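Long-range contact in enoyl-acyl carrier protein reductase (Uncultured bacterium, PDB 6KIA), which probably reduces the double bond of enoyl-acyl carrier protein with NADH in bacterial fatty acid synthesis: residues E331-K345 against E382-V394. Numbering follows the deposited sequence.
Sequences EVLSEGHTLESLLQK and EITKMHKSRDALV
A single beta bridge, Leu-333 with His-387, joins two loops, one between helices 320-331 and 339-351, the other between 370-385 and 394-413. Two nearly straight backbone bonds make it: Lys-388 N to Val-332 O (2.9 Å) and Ser-334 N to Met-386 O (3.0 Å). The Lys-388 chain runs alongside the Leu-333 carbonyl, and its NZ donates to Glu-331 O in the carbonyl plane. Leu-333 CD2 sits over the centre of the His-387 ring, 3.7 Å from the centroid, in a CH-pi contact. Leu-393 CD2 covers the opposite face. Two bonds hold the ring's rotation: a bent one from ND1 to Ile-383 O and a nearly straight one from Val-394 N to NE2. Val-394 CG2 packs on Val-332 CG2. Met-386, a straight chain (chi2 172°), reaches from the His-337 ring past Leu-342 to Lys-345. Its CA lies over one face of that ring, toward the rim, and its CE touches Lys-345 CE. Between helices 339-351 and 370-385, Leu-342 CD1 meets Ile-383 CG2 (3.7 Å), and Lys-345, kinked near its end, salt-bridges from NZ to Glu-382 OE1 (3.2 Å). Bridged loops thus adjoin packed helices in this Rossmann-clan reductase, the Leu-393 side chain about 14 Å from bound NADH.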
loop_
_atom_site.group_PDB
_atom_site.type_symbol
_atom_site.label_atom_id
_atom_site.label_comp_id
_atom_site.label_asym_id
_atom_site.label_seq_id
_atom_site.Cartn_x
_atom_site.Cartn_y
_atom_site.Cartn_z
ATOM N N GLU A 331 20.516 -17.416 -8.360
ATOM C CA GLU A 331 21.290 -17.933 -7.238
ATOM C C GLU A 331 20.471 -18.389 -6.024
ATOM O O GLU A 331 20.946 -19.217 -5.262
ATOM C CB GLU A 331 22.315 -16.886 -6.800
ATOM C CG GLU A 331 23.560 -16.876 -7.679
ATOM C CD GLU A 331 24.489 -15.715 -7.384
ATOM O OE1 GLU A 331 24.068 -14.783 -6.667
ATOM O OE2 GLU A 331 25.639 -15.735 -7.874
ATOM N N VAL A 332 19.241 -17.908 -5.840
ATOM C CA VAL A 332 18.473 -18.343 -4.676
ATOM C C VAL A 332 17.620 -19.602 -4.962
ATOM O O VAL A 332 17.006 -20.152 -4.053
ATOM C CB VAL A 332 17.551 -17.223 -4.129
ATOM C CG1 VAL A 332 18.391 -16.054 -3.632
ATOM C CG2 VAL A 332 16.537 -16.771 -5.171
ATOM N N LEU A 333 17.623 -20.073 -6.208
ATOM C CA LEU A 333 16.893 -21.297 -6.556
ATOM C C LEU A 333 17.776 -22.540 -6.363
ATOM O O LEU A 333 18.991 -22.490 -6.587
ATOM C CB LEU A 333 16.381 -21.221 -7.999
ATOM C CG LEU A 333 15.408 -20.070 -8.296
ATOM C CD1 LEU A 333 15.009 -20.048 -9.770
ATOM C CD2 LEU A 333 14.174 -20.227 -7.401
ATOM N N SER A 334 17.156 -23.636 -5.947
ATOM C CA SER A 334 17.856 -24.907 -5.743
ATOM C C SER A 334 18.474 -25.370 -7.040
ATOM O O SER A 334 17.964 -25.056 -8.118
ATOM C CB SER A 334 16.903 -25.982 -5.216
ATOM O OG SER A 334 16.229 -25.566 -4.051
ATOM N N GLU A 335 19.592 -26.088 -6.940
ATOM C CA GLU A 335 20.202 -26.702 -8.114
ATOM C C GLU A 335 19.180 -27.557 -8.851
ATOM O O GLU A 335 18.411 -28.286 -8.233
ATOM C CB GLU A 335 21.424 -27.545 -7.731
ATOM C CG GLU A 335 22.502 -27.569 -8.813
ATOM C CD GLU A 335 23.568 -28.629 -8.579
ATOM O OE1 GLU A 335 23.670 -29.141 -7.443
ATOM O OE2 GLU A 335 24.306 -28.951 -9.539
ATOM N N GLY A 336 19.161 -27.468 -10.171
ATOM C CA GLY A 336 18.216 -28.265 -10.927
ATOM C C GLY A 336 16.949 -27.495 -11.242
ATOM O O GLY A 336 16.128 -27.928 -12.047
ATOM N N HIS A 337 16.753 -26.355 -10.589
ATOM C CA HIS A 337 15.623 -25.528 -10.958
ATOM C C HIS A 337 16.133 -24.295 -11.670
ATOM O O HIS A 337 17.025 -23.617 -11.160
ATOM C CB HIS A 337 14.791 -25.115 -9.735
ATOM C CG HIS A 337 14.005 -26.234 -9.130
ATOM N ND1 HIS A 337 14.335 -26.810 -7.923
ATOM C CD2 HIS A 337 12.918 -26.902 -9.584
ATOM C CE1 HIS A 337 13.469 -27.768 -7.647
ATOM N NE2 HIS A 337 12.601 -27.846 -8.640
ATOM N N THR A 338 15.560 -23.980 -12.825
ATOM C CA THR A 338 16.037 -22.815 -13.563
ATOM C C THR A 338 15.102 -21.643 -13.405
ATOM O O THR A 338 13.894 -21.804 -13.181
ATOM C CB THR A 338 16.192 -23.089 -15.058
ATOM O OG1 THR A 338 14.910 -23.374 -15.619
ATOM C CG2 THR A 338 17.115 -24.266 -15.313
ATOM N N LEU A 339 15.666 -20.447 -13.517
ATOM C CA LEU A 339 14.835 -19.264 -13.478
ATOM C C LEU A 339 13.866 -19.269 -14.653
ATOM O O LEU A 339 12.708 -18.861 -14.498
ATOM C CB LEU A 339 15.696 -17.997 -13.474
ATOM C CG LEU A 339 14.964 -16.664 -13.300
ATOM C CD1 LEU A 339 14.132 -16.580 -12.006
ATOM C CD2 LEU A 339 15.972 -15.519 -13.366
ATOM N N GLU A 340 14.354 -19.670 -15.837
ATOM C CA GLU A 340 13.485 -19.861 -17.003
ATOM C C GLU A 340 12.225 -20.670 -16.705
ATOM O O GLU A 340 11.157 -20.285 -17.174
ATOM C CB GLU A 340 14.236 -20.471 -18.199
ATOM C CG GLU A 340 15.231 -19.529 -18.885
ATOM C CD GLU A 340 16.530 -19.333 -18.135
ATOM O OE1 GLU A 340 16.779 -20.038 -17.135
ATOM O OE2 GLU A 340 17.326 -18.458 -18.563
ATOM N N SER A 341 12.364 -21.826 -16.047
ATOM C CA SER A 341 11.208 -22.660 -15.680
ATOM C C SER A 341 10.211 -21.903 -14.815
ATOM O O SER A 341 8.980 -22.036 -14.994
ATOM C CB SER A 341 11.650 -23.929 -14.949
ATOM O OG SER A 341 12.277 -24.814 -15.855
ATOM N N LEU A 342 10.751 -21.145 -13.860
ATOM C CA LEU A 342 9.911 -20.337 -12.972
ATOM C C LEU A 342 9.085 -19.367 -13.824
ATOM O O LEU A 342 7.843 -19.291 -13.727
ATOM C CB LEU A 342 10.780 -19.575 -11.960
ATOM C CG LEU A 342 10.075 -18.839 -10.799
ATOM C CD1 LEU A 342 11.055 -18.590 -9.642
ATOM C CD2 LEU A 342 9.442 -17.536 -11.229
ATOM N N LEU A 343 9.779 -18.611 -14.671
ATOM C CA LEU A 343 9.094 -17.611 -15.463
ATOM C C LEU A 343 8.090 -18.220 -16.437
ATOM O O LEU A 343 7.047 -17.613 -16.714
ATOM C CB LEU A 343 10.104 -16.753 -16.206
ATOM C CG LEU A 343 10.885 -15.788 -15.304
ATOM C CD1 LEU A 343 11.984 -15.106 -16.093
ATOM C CD2 LEU A 343 9.943 -14.726 -14.688
ATOM N N GLN A 344 8.411 -19.406 -16.956
ATOM C CA GLN A 344 7.501 -20.078 -17.874
ATOM C C GLN A 344 6.253 -20.541 -17.128
ATOM O O GLN A 344 5.138 -20.506 -17.657
ATOM C CB GLN A 344 8.216 -21.257 -18.551
ATOM C CG GLN A 344 7.355 -21.963 -19.599
ATOM C CD GLN A 344 6.981 -21.030 -20.746
ATOM O OE1 GLN A 344 7.852 -20.407 -21.361
ATOM N NE2 GLN A 344 5.685 -20.904 -21.016
ATOM N N LYS A 345 6.410 -20.916 -15.867
ATOM C CA LYS A 345 5.259 -21.332 -15.104
ATOM C C LYS A 345 4.338 -20.134 -14.839
ATOM O O LYS A 345 3.094 -20.256 -14.835
ATOM C CB LYS A 345 5.727 -21.976 -13.792
ATOM C CG LYS A 345 4.635 -22.324 -12.812
ATOM C CD LYS A 345 5.233 -23.127 -11.663
ATOM C CE LYS A 345 5.875 -24.430 -12.165
ATOM N NZ LYS A 345 4.928 -25.468 -12.676
ATOM N N GLU A 382 4.364 -24.036 -5.317
ATOM C CA GLU A 382 5.361 -24.690 -6.168
ATOM C C GLU A 382 6.609 -23.824 -6.368
ATOM O O GLU A 382 7.768 -24.297 -6.261
ATOM C CB GLU A 382 4.778 -25.046 -7.544
ATOM C CG GLU A 382 3.766 -26.178 -7.557
ATOM C CD GLU A 382 2.984 -26.251 -8.861
ATOM O OE1 GLU A 382 3.462 -25.717 -9.885
ATOM O OE2 GLU A 382 1.890 -26.856 -8.870
ATOM N N ILE A 383 6.366 -22.547 -6.640
ATOM C CA ILE A 383 7.496 -21.658 -6.889
ATOM C C ILE A 383 8.300 -21.487 -5.597
ATOM O O ILE A 383 9.526 -21.558 -5.612
ATOM C CB ILE A 383 7.052 -20.314 -7.436
ATOM C CG1 ILE A 383 6.555 -20.528 -8.869
ATOM C CG2 ILE A 383 8.225 -19.322 -7.420
ATOM C CD1 ILE A 383 5.863 -19.337 -9.444
ATOM N N THR A 384 7.630 -21.302 -4.465
ATOM C CA THR A 384 8.373 -21.242 -3.214
ATOM C C THR A 384 9.216 -22.499 -2.969
ATOM O O THR A 384 10.359 -22.408 -2.494
ATOM C CB THR A 384 7.428 -21.013 -2.038
ATOM O OG1 THR A 384 6.822 -19.730 -2.211
ATOM C CG2 THR A 384 8.198 -21.036 -0.723
ATOM N N LYS A 385 8.703 -23.661 -3.360
ATOM C CA LYS A 385 9.479 -24.874 -3.136
ATOM C C LYS A 385 10.631 -25.015 -4.123
ATOM O O LYS A 385 11.524 -25.859 -3.911
ATOM C CB LYS A 385 8.599 -26.123 -3.236
ATOM C CG LYS A 385 7.482 -26.236 -2.209
ATOM C CD LYS A 385 6.717 -27.538 -2.444
ATOM C CE LYS A 385 5.293 -27.481 -1.912
ATOM N NZ LYS A 385 5.113 -26.420 -0.892
ATOM N N MET A 386 10.672 -24.152 -5.145
ATOM C CA MET A 386 11.868 -24.106 -6.005
ATOM C C MET A 386 13.115 -23.483 -5.358
ATOM O O MET A 386 14.207 -23.544 -5.931
ATOM C CB MET A 386 11.577 -23.325 -7.283
ATOM C CG MET A 386 10.565 -23.977 -8.199
ATOM S SD MET A 386 10.179 -22.832 -9.517
ATOM C CE MET A 386 8.934 -23.761 -10.409
ATOM N N HIS A 387 12.957 -22.894 -4.175
ATOM C CA HIS A 387 14.026 -22.115 -3.557
ATOM C C HIS A 387 14.923 -22.925 -2.632
ATOM O O HIS A 387 14.458 -23.866 -1.973
ATOM C CB HIS A 387 13.424 -20.943 -2.775
ATOM C CG HIS A 387 12.877 -19.857 -3.647
ATOM N ND1 HIS A 387 11.716 -19.998 -4.374
ATOM C CD2 HIS A 387 13.337 -18.611 -3.909
ATOM C CE1 HIS A 387 11.482 -18.883 -5.047
ATOM N NE2 HIS A 387 12.460 -18.031 -4.795
ATOM N N LYS A 388 16.204 -22.557 -2.586
ATOM C CA LYS A 388 17.146 -23.171 -1.652
ATOM C C LYS A 388 16.616 -23.028 -0.238
ATOM O O LYS A 388 16.622 -23.976 0.545
ATOM C CB LYS A 388 18.534 -22.527 -1.750
ATOM C CG LYS A 388 19.263 -22.779 -3.049
ATOM C CD LYS A 388 20.682 -22.226 -3.004
ATOM C CE LYS A 388 21.385 -22.428 -4.345
ATOM N NZ LYS A 388 22.594 -21.567 -4.516
ATOM N N SER A 389 16.135 -21.825 0.066
ATOM C CA SER A 389 15.639 -21.475 1.384
ATOM C C SER A 389 14.410 -20.576 1.285
ATOM O O SER A 389 14.400 -19.609 0.520
ATOM C CB SER A 389 16.713 -20.769 2.199
ATOM O OG SER A 389 16.149 -20.321 3.416
ATOM N N ARG A 390 13.381 -20.904 2.060
ATOM C CA ARG A 390 12.126 -20.162 2.041
ATOM C C ARG A 390 12.258 -18.788 2.704
ATOM O O ARG A 390 11.283 -18.044 2.786
ATOM C CB ARG A 390 11.030 -20.970 2.738
ATOM C CG ARG A 390 11.295 -21.170 4.221
ATOM C CD ARG A 390 10.065 -21.668 4.962
ATOM N NE ARG A 390 10.388 -22.092 6.323
ATOM C CZ ARG A 390 10.901 -23.279 6.644
ATOM N NH1 ARG A 390 11.141 -24.189 5.703
ATOM N NH2 ARG A 390 11.160 -23.562 7.915
ATOM N N ASP A 391 13.461 -18.460 3.172
ATOM C CA ASP A 391 13.749 -17.153 3.757
ATOM C C ASP A 391 14.600 -16.289 2.829
ATOM O O ASP A 391 14.972 -15.168 3.174
ATOM C CB ASP A 391 14.458 -17.312 5.108
ATOM C CG ASP A 391 13.631 -18.090 6.122
ATOM O OD1 ASP A 391 12.392 -18.168 5.963
ATOM O OD2 ASP A 391 14.224 -18.623 7.086
ATOM N N ALA A 392 14.921 -16.820 1.653
ATOM C CA ALA A 392 15.638 -16.059 0.640
ATOM C C ALA A 392 14.959 -16.299 -0.704
ATOM O O ALA A 392 15.267 -17.264 -1.423
ATOM C CB ALA A 392 17.109 -16.446 0.591
ATOM N N LEU A 393 14.030 -15.411 -1.034
ATOM C CA LEU A 393 13.151 -15.595 -2.180
ATOM C C LEU A 393 13.460 -14.650 -3.323
ATOM O O LEU A 393 13.919 -13.520 -3.114
ATOM C CB LEU A 393 11.698 -15.376 -1.757
ATOM C CG LEU A 393 11.160 -16.256 -0.634
ATOM C CD1 LEU A 393 9.805 -15.712 -0.176
ATOM C CD2 LEU A 393 11.088 -17.728 -1.073
ATOM N N VAL A 394 13.156 -15.102 -4.533
ATOM C CA VAL A 394 13.199 -14.242 -5.700
ATOM C C VAL A 394 12.343 -12.977 -5.463
ATOM O O VAL A 394 12.731 -11.857 -5.843
ATOM C CB VAL A 394 12.712 -15.008 -6.954
ATOM C CG1 VAL A 394 12.495 -14.055 -8.107
ATOM C CG2 VAL A 394 13.753 -16.084 -7.361
HETATM O O HOH W 1 16.780 -19.509 -1.458
HETATM O O HOH W 2 13.957 -26.895 -3.966
#